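Local structure of B-type flagellar hook-associated protein 2 (Pseudomonas aeruginosa, 5FHY) at residues Q52-P57 / N86-M91; S105-T110 / R116-S121; A170-I175 / K181-S186; S188-D191 / V196-D199. The protein caps the distal tip of the growing flagellar filament, where it promotes polymerization of flagellin monomers, keeps them from leaking out unpolymerized and is essential for motility. All coordinates share one frame; numbering follows the deposited sequence.

How the interactions relate
Three of the four contacts are antiparallel hairpins and one is a purely apolar meeting of a loop with a helix. Interactions 1 and 2 belong to the same lobe, their centres about 11 Å apart, and share a core: helix 88-98 lies against the leucines and isoleucine of hairpin 104-111/114-121. Interactions 3 and 4 occupy the other lobe, in consecutive hairpins that touch through Ile-184 on Val-189 and Ile-175 on Phe-198. Interactions 1 and 2 are buried, whereas interactions 3 and 4 are partly buried and carry serines and charged groups beside their apolar side chains. Interactions 2, 3 and 4 also reach neighbouring subunits.

Interaction 1: Q52-P57 / N86-M91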
loop_
_atom_site.group_PDB
_atom_site.type_symbol
_atom_site.label_atom_id
_atom_site.label_comp_id
_atom_site.label_asym_id
_atom_site.label_seq_id
_atom_site.Cartn_x
_atom_site.Cartn_y
_atom_site.Cartn_z
ATOM N N GLN B 52 9.642 63.970 20.156
ATOM C CA GLN B 52 8.659 64.881 19.578
ATOM C C GLN B 52 8.497 64.642 18.084
ATOM O O GLN B 52 9.457 64.284 17.400
ATOM C CB GLN B 52 9.057 66.342 19.817
ATOM C CG GLN B 52 8.703 66.876 21.191
ATOM C CD GLN B 52 9.021 68.353 21.351
ATOM O OE1 GLN B 52 8.716 69.164 20.475
ATOM N NE2 GLN B 52 9.637 68.709 22.477
ATOM N N ALA B 53 7.280 64.836 17.585
ATOM C CA ALA B 53 7.014 64.694 16.160
ATOM C C ALA B 53 7.472 65.960 15.462
ATOM O O ALA B 53 7.259 67.064 15.960
ATOM C CB ALA B 53 5.543 64.429 15.897
ATOM N N ILE B 54 8.111 65.800 14.313
ATOM C CA ILE B 54 8.609 66.942 13.570
ATOM C C ILE B 54 7.665 67.277 12.424
ATOM O O ILE B 54 7.437 66.458 11.534
ATOM C CB ILE B 54 10.029 66.677 13.036
ATOM C CG1 ILE B 54 10.927 66.168 14.167
ATOM C CG2 ILE B 54 10.607 67.931 12.420
ATOM C CD1 ILE B 54 11.036 67.127 15.323
ATOM N N ALA B 55 7.104 68.484 12.461
ATOM C CA ALA B 55 6.197 68.937 11.413
ATOM C C ALA B 55 6.958 69.163 10.115
ATOM O O ALA B 55 8.068 69.697 10.121
ATOM C CB ALA B 55 5.480 70.208 11.841
ATOM N N ASP B 56 6.342 68.750 9.010
ATOM C CA ASP B 56 6.955 68.807 7.682
ATOM C C ASP B 56 8.346 68.173 7.703
ATOM O O ASP B 56 9.347 68.862 7.500
ATOM C CB ASP B 56 7.027 70.252 7.176
ATOM C CG ASP B 56 7.399 70.342 5.704
ATOM O OD1 ASP B 56 7.192 69.348 4.978
ATOM O OD2 ASP B 56 7.893 71.408 5.274
ATOM N N PRO B 57 8.415 66.859 7.960
ATOM C CA PRO B 57 9.700 66.164 8.081
ATOM C C PRO B 57 10.443 66.078 6.750
ATOM O O PRO B 57 11.634 65.771 6.728
ATOM C CB PRO B 57 9.301 64.777 8.579
ATOM C CG PRO B 57 7.936 64.578 8.035
ATOM C CD PRO B 57 7.280 65.924 8.100
ATOM N N ASN B 86 21.982 66.250 9.775
ATOM C CA ASN B 86 20.944 66.985 10.493
ATOM C C ASN B 86 19.546 66.788 9.904
ATOM O O ASN B 86 18.782 67.740 9.757
ATOM C CB ASN B 86 21.283 68.478 10.545
ATOM C CG ASN B 86 21.420 69.093 9.174
ATOM O OD1 ASN B 86 21.656 68.393 8.192
ATOM N ND2 ASN B 86 21.268 70.409 9.097
ATOM N N THR B 87 19.217 65.541 9.588
ATOM C CA THR B 87 17.857 65.160 9.243
ATOM C C THR B 87 17.409 64.034 10.167
ATOM O O THR B 87 18.220 63.480 10.907
ATOM C CB THR B 87 17.746 64.703 7.780
ATOM O OG1 THR B 87 18.695 63.660 7.537
ATOM C CG2 THR B 87 18.024 65.858 6.836
ATOM N N LEU B 88 16.122 63.701 10.123
ATOM C CA LEU B 88 15.579 62.623 10.949
ATOM C C LEU B 88 16.255 61.298 10.610
ATOM O O LEU B 88 16.678 60.558 11.498
ATOM C CB LEU B 88 14.063 62.498 10.767
ATOM C CG LEU B 88 13.167 63.394 11.628
ATOM C CD1 LEU B 88 13.216 64.839 11.143
ATOM C CD2 LEU B 88 11.744 62.881 11.640
ATOM N N ALA B 89 16.340 61.004 9.318
ATOM C CA ALA B 89 16.985 59.788 8.831
ATOM C C ALA B 89 18.480 59.823 9.120
ATOM O O ALA B 89 19.129 58.783 9.242
ATOM C CB ALA B 89 16.738 59.618 7.343
ATOM N N GLY B 90 19.013 61.036 9.221
ATOM C CA GLY B 90 20.414 61.249 9.531
ATOM C C GLY B 90 20.687 60.906 10.983
ATOM O O GLY B 90 21.725 60.336 11.316
ATOM N N MET B 91 19.751 61.263 11.857
ATOM C CA MET B 91 19.874 60.923 13.267
ATOM C C MET B 91 19.641 59.431 13.477
ATOM O O MET B 91 20.288 58.812 14.316
ATOM C CB MET B 91 18.900 61.742 14.120
ATOM C CG MET B 91 19.016 63.255 13.943
ATOM S SD MET B 91 20.718 63.844 13.832
ATOM C CE MET B 91 21.349 63.367 15.427
#
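Leu-88 lays its CD1 methyl against the flank of Ile-54, 4.0 Å from Ile-54 CG1 and barely farther from the CB of the same residue, so CG1 and the branch point CB, rather than the CD1 tip of the isoleucine, do the touching. The two side chains run antiparallel, each passing alongside the other. The other methyl of the leucine, CD2, reaches the proline ring, with Leu-88 CD2 4.4 Å from Pro-57 CB. With CG anti to its carbonyl carbon (chi1 -86°), Leu-88 extends from the first turn of helix 88-98, in the flagellin hook IN motif, and joins it to the loop after strand 48-50.

The helix start is fixed separately. Thr-87 is the N-cap, and its OG1 accepts a weak bond from Gly-90 N at 3.1 Å, while Met-91 N donates to Thr-87 O at 2.9 Å. Around the contact, Ser-115 of strand 114-121 touches both Leu-88 and Pro-57, and Phe-62 also packs on the leucine.

No hydrogen bond joins the two segments. Loop and helix therefore meet by dispersion and the burial of hydrocarbon alone; no polar bond sets the direction of approach, which probably depends on side-chain shape and on backbone bonds made elsewhere, such as that of Ile-54 with Ser-115.

Interaction 2: S105-T110 / R116-S121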
loop_
_atom_site.group_PDB
_atom_site.type_symbol
_atom_site.label_atom_id
_atom_site.label_comp_id
_atom_site.label_asym_id
_atom_site.label_seq_id
_atom_site.Cartn_x
_atom_site.Cartn_y
_atom_site.Cartn_z
ATOM N N SER B 105 18.623 51.024 19.470
ATOM C CA SER B 105 18.315 51.117 18.054
ATOM C C SER B 105 17.327 52.251 17.859
ATOM O O SER B 105 16.805 52.799 18.828
ATOM C CB SER B 105 17.745 49.800 17.522
ATOM O OG SER B 105 16.440 49.564 18.030
ATOM N N ALA B 106 17.067 52.603 16.607
ATOM C CA ALA B 106 16.215 53.744 16.311
ATOM C C ALA B 106 15.478 53.578 14.989
ATOM O O ALA B 106 15.961 52.922 14.069
ATOM C CB ALA B 106 17.035 55.023 16.299
ATOM N N THR B 107 14.305 54.190 14.899
ATOM C CA THR B 107 13.542 54.199 13.662
ATOM C C THR B 107 12.718 55.473 13.586
ATOM O O THR B 107 12.776 56.311 14.485
ATOM C CB THR B 107 12.613 52.972 13.561
ATOM O OG1 THR B 107 12.093 52.866 12.230
ATOM C CG2 THR B 107 11.456 53.097 14.543
ATOM N N ILE B 108 11.960 55.619 12.505
ATOM C CA ILE B 108 11.125 56.791 12.305
ATOM C C ILE B 108 9.678 56.327 12.193
ATOM O O ILE B 108 9.392 55.316 11.553
ATOM C CB ILE B 108 11.530 57.591 11.040
ATOM C CG1 ILE B 108 13.034 57.864 11.032
ATOM C CG2 ILE B 108 10.757 58.903 10.957
ATOM C CD1 ILE B 108 13.472 58.829 9.955
ATOM N N ILE B 109 8.769 57.064 12.818
ATOM C CA ILE B 109 7.353 56.736 12.748
ATOM C C ILE B 109 6.594 57.958 12.266
ATOM O O ILE B 109 6.739 59.048 12.816
ATOM C CB ILE B 109 6.784 56.258 14.106
ATOM C CG1 ILE B 109 7.217 54.821 14.389
ATOM C CG2 ILE B 109 5.261 56.320 14.110
ATOM C CD1 ILE B 109 6.598 54.236 15.649
ATOM N N THR B 110 5.789 57.766 11.226
ATOM C CA THR B 110 5.067 58.863 10.604
ATOM C C THR B 110 3.590 58.791 10.965
ATOM O O THR B 110 2.875 57.890 10.538
ATOM C CB THR B 110 5.225 58.846 9.068
ATOM O OG1 THR B 110 6.611 58.724 8.730
ATOM C CG2 THR B 110 4.668 60.121 8.451
ATOM N N ARG B 116 8.815 61.193 13.666
ATOM C CA ARG B 116 9.535 61.318 14.929
ATOM C C ARG B 116 10.515 60.173 15.103
ATOM O O ARG B 116 10.380 59.123 14.473
ATOM C CB ARG B 116 8.557 61.344 16.106
ATOM C CG ARG B 116 7.987 59.978 16.480
ATOM C CD ARG B 116 6.989 60.104 17.620
ATOM N NE ARG B 116 5.742 60.693 17.147
ATOM C CZ ARG B 116 4.883 61.353 17.913
ATOM N NH1 ARG B 116 5.130 61.520 19.206
ATOM N NH2 ARG B 116 3.776 61.851 17.380
ATOM N N LEU B 117 11.502 60.367 15.969
ATOM C CA LEU B 117 12.467 59.311 16.235
ATOM C C LEU B 117 11.934 58.390 17.320
ATOM O O LEU B 117 11.422 58.851 18.338
ATOM C CB LEU B 117 13.818 59.899 16.645
ATOM C CG LEU B 117 14.637 60.562 15.538
ATOM C CD1 LEU B 117 15.691 61.491 16.125
ATOM C CD2 LEU B 117 15.271 59.516 14.634
ATOM N N VAL B 118 12.047 57.085 17.093
ATOM C CA VAL B 118 11.603 56.097 18.067
ATOM C C VAL B 118 12.807 55.248 18.456
ATOM O O VAL B 118 13.415 54.588 17.612
ATOM C CB VAL B 118 10.464 55.208 17.511
ATOM C CG1 VAL B 118 10.138 54.076 18.485
ATOM C CG2 VAL B 118 9.222 56.048 17.232
ATOM N N LEU B 119 13.159 55.283 19.736
ATOM C CA LEU B 119 14.373 54.631 20.203
ATOM C C LEU B 119 14.059 53.469 21.140
ATOM O O LEU B 119 13.167 53.560 21.983
ATOM C CB LEU B 119 15.287 55.649 20.889
ATOM C CG LEU B 119 15.965 56.719 20.021
ATOM C CD1 LEU B 119 14.999 57.831 19.609
ATOM C CD2 LEU B 119 17.159 57.303 20.756
ATOM N N SER B 120 14.782 52.366 20.967
ATOM C CA SER B 120 14.564 51.169 21.776
ATOM C C SER B 120 15.852 50.678 22.425
ATOM O O SER B 120 16.933 50.793 21.852
ATOM C CB SER B 120 13.966 50.041 20.929
ATOM O OG SER B 120 12.681 50.379 20.443
ATOM N N SER B 121 15.725 50.116 23.623
ATOM C CA SER B 121 16.857 49.508 24.306
ATOM C C SER B 121 16.585 48.028 24.556
ATOM O O SER B 121 15.435 47.615 24.654
ATOM C CB SER B 121 17.137 50.226 25.626
ATOM O OG SER B 121 18.047 49.487 26.418
#
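Thr-107 and Val-118 face each other at the middle of an antiparallel beta hairpin, strands 104-111 and 114-121, within the flagellin hook IN motif. The short strand axes approach to 4.6 Å.

Backbone bonding comes first. Three hydrogen-bonded pairs, Ser-105 with Ser-120, Thr-107 with Val-118 and Ile-109 with Arg-116, each exchange two N-H...O bonds. The central pair is short, Val-118 N lying 2.8 Å from Thr-107 O. At the intervening non-hydrogen-bonded pairs, CA-H...O contacts fill in, as from Ala-106 CA to Val-118 O at 3.2 Å.

Apolar contacts differ between the faces. On the face of Ala-106, Ile-108, Leu-117 and Leu-119, helix 88-98 covers the hairpin, and Ala-106 CB meets Leu-119 CG at 4.2 Å. On the other, Thr-107 and Val-118 run alongside each other in the same direction, with CG2 of the threonine against CB of the valine.

The polar ends find partners outside the two segments. Arg-116 forms a salt bridge through NH2 with Asp-111, its bend at chi3 (74°) accompanying the reach of the guanidinium, and also bonds Gly-161 O; Thr-110 OG1 bonds Asp-191 O of a neighbouring subunit, so the hairpin edge takes part in assembly.

Diagonally across the strands, Val-118 CG2 nestles against the Ile-109 side chain, 3.6 Å from its CD1 and 3.7 Å from its CG1.

Interaction 3: A170-I175 / K181-S186; sequences AANGEI and KRSIAS
Ile-184 O receives the shortest bond of this antiparallel hairpin, from Gly-173 N at 2.6 Å and in the carbonyl plane. In return, Ile-184 N approaches Gly-173 O from above the carbonyl plane, 52° out of it. Strands 173-177 and 180-184 continue through a second hydrogen-bonded pair, Ile-175 with Arg-182, and form one side of a sheet with strands 34-42 and 210-215.

Ile-184 CG1 sits between backbone N and carbonyl carbon (chi1 57°), which brings it over the glycine backbone, 3.5 Å from Gly-173 C. Farther along this face the two isoleucine side chains lie roughly perpendicular, Ile-175 CG2 meeting Ile-184 CD1 at 4.1 Å.

Asn-172 uses ND2 to bond Ser-183 OG at 3.1 Å, the hydroxyl lying in its amide plane; its OD1 accepts from Asp-126 N, so both ends of the amide are held. Extended Lys-181 crosses Glu-174, whose OE2 rests 3.2 Å from Lys-181 CD and makes a long salt bridge with NZ, at 3.9 Å, while OE1 accepts a weak bond from Asn-41 ND2.

Asn-112 of a neighbouring subunit accepts from Ser-183 N. The chemistry implies a division of labour: backbone bonds, isoleucines and the Asn-172 to Ser-183 bond join the strands, while the loose ion pair probably contributes modestly.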
loop_
_atom_site.group_PDB
_atom_site.type_symbol
_atom_site.label_atom_id
_atom_site.label_comp_id
_atom_site.label_asym_id
_atom_site.label_seq_id
_atom_site.Cartn_x
_atom_site.Cartn_y
_atom_site.Cartn_z
ATOM N N ALA B 170 11.371 50.702 31.334
ATOM C CA ALA B 170 12.299 49.669 31.764
ATOM C C ALA B 170 12.010 49.370 33.230
ATOM O O ALA B 170 11.856 50.283 34.039
ATOM C CB ALA B 170 13.742 50.106 31.564
ATOM N N ALA B 171 11.932 48.092 33.573
ATOM C CA ALA B 171 11.550 47.711 34.924
ATOM C C ALA B 171 11.928 46.270 35.231
ATOM O O ALA B 171 12.117 45.458 34.324
ATOM C CB ALA B 171 10.055 47.913 35.121
ATOM N N ASN B 172 12.016 45.950 36.518
ATOM C CA ASN B 172 12.242 44.571 36.916
ATOM C C ASN B 172 10.928 43.813 36.881
ATOM O O ASN B 172 9.859 44.406 37.020
ATOM C CB ASN B 172 12.845 44.480 38.321
ATOM C CG ASN B 172 14.309 44.872 38.368
ATOM O OD1 ASN B 172 14.805 45.597 37.512
ATOM N ND2 ASN B 172 15.010 44.387 39.382
ATOM N N GLY B 173 11.011 42.500 36.711
ATOM C CA GLY B 173 9.836 41.658 36.808
ATOM C C GLY B 173 9.722 41.133 38.225
ATOM O O GLY B 173 10.530 41.480 39.090
ATOM N N GLU B 174 8.717 40.303 38.474
ATOM C CA GLU B 174 8.545 39.714 39.794
ATOM C C GLU B 174 7.998 38.302 39.697
ATOM O O GLU B 174 7.059 38.035 38.949
ATOM C CB GLU B 174 7.609 40.561 40.657
ATOM C CG GLU B 174 7.592 40.145 42.125
ATOM C CD GLU B 174 6.622 40.958 42.964
ATOM O OE1 GLU B 174 5.464 41.133 42.533
ATOM O OE2 GLU B 174 7.018 41.431 44.050
ATOM N N ILE B 175 8.600 37.401 40.462
ATOM C CA ILE B 175 8.080 36.054 40.616
ATOM C C ILE B 175 7.968 35.741 42.099
ATOM O O ILE B 175 8.501 36.463 42.939
ATOM C CB ILE B 175 8.981 34.999 39.932
ATOM C CG1 ILE B 175 10.333 34.904 40.639
ATOM C CG2 ILE B 175 9.196 35.329 38.464
ATOM C CD1 ILE B 175 11.295 33.952 39.968
ATOM N N LYS B 181 8.995 36.323 47.300
ATOM C CA LYS B 181 9.115 37.201 46.139
ATOM C C LYS B 181 10.556 37.440 45.712
ATOM O O LYS B 181 11.436 37.647 46.544
ATOM C CB LYS B 181 8.437 38.543 46.418
ATOM C CG LYS B 181 6.923 38.488 46.372
ATOM C CD LYS B 181 6.302 39.831 46.718
ATOM C CE LYS B 181 4.799 39.811 46.490
ATOM N NZ LYS B 181 4.167 41.133 46.754
ATOM N N ARG B 182 10.772 37.434 44.402
ATOM C CA ARG B 182 12.065 37.754 43.817
ATOM C C ARG B 182 11.882 38.734 42.666
ATOM O O ARG B 182 11.249 38.418 41.658
ATOM C CB ARG B 182 12.772 36.486 43.328
ATOM C CG ARG B 182 13.969 36.724 42.404
ATOM C CD ARG B 182 15.095 37.491 43.092
ATOM N NE ARG B 182 16.407 36.877 42.883
ATOM C CZ ARG B 182 17.137 37.014 41.778
ATOM N NH1 ARG B 182 16.682 37.739 40.765
ATOM N NH2 ARG B 182 18.317 36.419 41.681
ATOM N N SER B 183 12.425 39.932 42.829
ATOM C CA SER B 183 12.434 40.907 41.753
ATOM C C SER B 183 13.499 40.495 40.749
ATOM O O SER B 183 14.636 40.225 41.128
ATOM C CB SER B 183 12.705 42.308 42.299
ATOM O OG SER B 183 12.817 43.255 41.255
ATOM N N ILE B 184 13.144 40.448 39.471
ATOM C CA ILE B 184 14.089 39.975 38.469
ATOM C C ILE B 184 14.375 41.056 37.428
ATOM O O ILE B 184 13.463 41.710 36.928
ATOM C CB ILE B 184 13.568 38.692 37.788
ATOM C CG1 ILE B 184 12.194 38.924 37.157
ATOM C CG2 ILE B 184 13.464 37.565 38.804
ATOM C CD1 ILE B 184 11.691 37.749 36.342
ATOM N N ALA B 185 15.648 41.229 37.092
ATOM C CA ALA B 185 16.059 42.315 36.203
ATOM C C ALA B 185 16.068 41.860 34.755
ATOM O O ALA B 185 16.331 42.642 33.842
ATOM C CB ALA B 185 17.428 42.844 36.601
ATOM N N SER B 186 15.799 40.578 34.562
ATOM C CA SER B 186 15.731 39.984 33.240
ATOM C C SER B 186 14.779 38.799 33.293
ATOM O O SER B 186 14.545 38.236 34.361
ATOM C CB SER B 186 17.119 39.550 32.772
ATOM O OG SER B 186 17.039 38.648 31.683
#

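Interaction 4: S188-D191 / V196-D199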
loop_
_atom_site.group_PDB
_atom_site.type_symbol
_atom_site.label_atom_id
_atom_site.label_comp_id
_atom_site.label_asym_id
_atom_site.label_seq_id
_atom_site.Cartn_x
_atom_site.Cartn_y
_atom_site.Cartn_z
ATOM N N SER B 188 15.333 36.072 31.929
ATOM C CA SER B 188 16.189 34.901 32.010
ATOM C C SER B 188 16.962 34.959 33.318
ATOM O O SER B 188 17.965 35.662 33.416
ATOM C CB SER B 188 17.155 34.845 30.827
ATOM O OG SER B 188 16.484 34.493 29.634
ATOM N N VAL B 189 16.504 34.221 34.321
ATOM C CA VAL B 189 17.125 34.287 35.635
ATOM C C VAL B 189 17.718 32.952 36.048
ATOM O O VAL B 189 17.281 31.899 35.586
ATOM C CB VAL B 189 16.127 34.743 36.698
ATOM C CG1 VAL B 189 15.758 36.191 36.467
ATOM C CG2 VAL B 189 14.897 33.852 36.681
ATOM N N SER B 190 18.710 33.005 36.928
ATOM C CA SER B 190 19.406 31.804 37.362
ATOM C C SER B 190 19.716 31.823 38.851
ATOM O O SER B 190 19.918 32.881 39.444
ATOM C CB SER B 190 20.706 31.632 36.576
ATOM O OG SER B 190 20.469 31.636 35.179
ATOM N N ASP B 191 19.755 30.631 39.435
ATOM C CA ASP B 191 20.089 30.428 40.841
ATOM C C ASP B 191 19.182 31.187 41.823
ATOM O O ASP B 191 19.596 31.500 42.940
ATOM C CB ASP B 191 21.557 30.812 41.075
ATOM C CG ASP B 191 22.523 29.917 40.309
ATOM O OD1 ASP B 191 22.053 29.007 39.593
ATOM O OD2 ASP B 191 23.751 30.124 40.420
ATOM N N VAL B 196 19.263 25.967 39.293
ATOM C CA VAL B 196 18.156 25.962 38.352
ATOM C C VAL B 196 18.086 27.282 37.604
ATOM O O VAL B 196 18.146 28.354 38.200
ATOM C CB VAL B 196 16.808 25.711 39.063
ATOM C CG1 VAL B 196 15.640 25.847 38.084
ATOM C CG2 VAL B 196 16.802 24.345 39.744
ATOM N N SER B 197 17.950 27.190 36.289
ATOM C CA SER B 197 17.746 28.362 35.458
ATOM C C SER B 197 16.431 28.195 34.722
ATOM O O SER B 197 16.146 27.122 34.198
ATOM C CB SER B 197 18.893 28.544 34.459
ATOM O OG SER B 197 20.144 28.661 35.110
ATOM N N PHE B 198 15.633 29.251 34.655
ATOM C CA PHE B 198 14.475 29.202 33.780
ATOM C C PHE B 198 14.220 30.537 33.111
ATOM O O PHE B 198 14.483 31.597 33.674
ATOM C CB PHE B 198 13.218 28.748 34.540
ATOM C CG PHE B 198 13.056 29.359 35.908
ATOM C CD1 PHE B 198 12.622 30.664 36.058
ATOM C CD2 PHE B 198 13.296 28.608 37.048
ATOM C CE1 PHE B 198 12.458 31.217 37.318
ATOM C CE2 PHE B 198 13.130 29.157 38.310
ATOM C CZ PHE B 198 12.712 30.462 38.443
ATOM N N ASP B 199 13.680 30.468 31.901
ATOM C CA ASP B 199 13.354 31.662 31.149
ATOM C C ASP B 199 11.860 31.896 31.301
ATOM O O ASP B 199 11.048 31.137 30.778
ATOM C CB ASP B 199 13.739 31.500 29.675
ATOM C CG ASP B 199 15.245 31.422 29.465
ATOM O OD1 ASP B 199 15.860 32.449 29.109
ATOM O OD2 ASP B 199 15.808 30.320 29.634
#
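Phe-198 meets Val-189 across an antiparallel beta hairpin, strands 188-190 and 196-200, whose short axes run 170° apart in direction. From CB the phenylalanine turns its CG into the position between backbone N and carbonyl carbon (chi1 42°), which swings the ring toward the partner strand. On the ring, CD1 comes within 4.0 Å of Val-189 CG2, and the next atom, CE1, closes to 3.6 Å of the same methyl. The methyl approaches the ring obliquely. Beyond the hairpin, the phenylalanine side chain also touches Lys-24 and Ser-26 of strand 24-28, the other neighbour of strand 196-200 in this small sheet, and its CE1 packs on Ile-175 of the preceding hairpin. The ring thus ties the sheet to the adjoining one.

Backbone pairing is looser here than its regular direction suggests. Phe-198 N donates to Val-189 O at 3.3 Å, nearly in line with the C=O bond, whereas the return bond from Val-189 N to Phe-198 O is weak. A further bond, from Asp-191 N to Val-196 O at 3.0 Å, holds the turn end of the hairpin. There Asp-191 OD1 accepts a weak bond from Gly-195 N.

The face carrying the serines is polar, in contrast to the valine and phenylalanine side. Ser-190 and Ser-197 form a non-hydrogen-bonded backbone pair, yet their hydroxyls bond one another directly, Ser-190 OG lying 3.0 Å from Ser-197 OG.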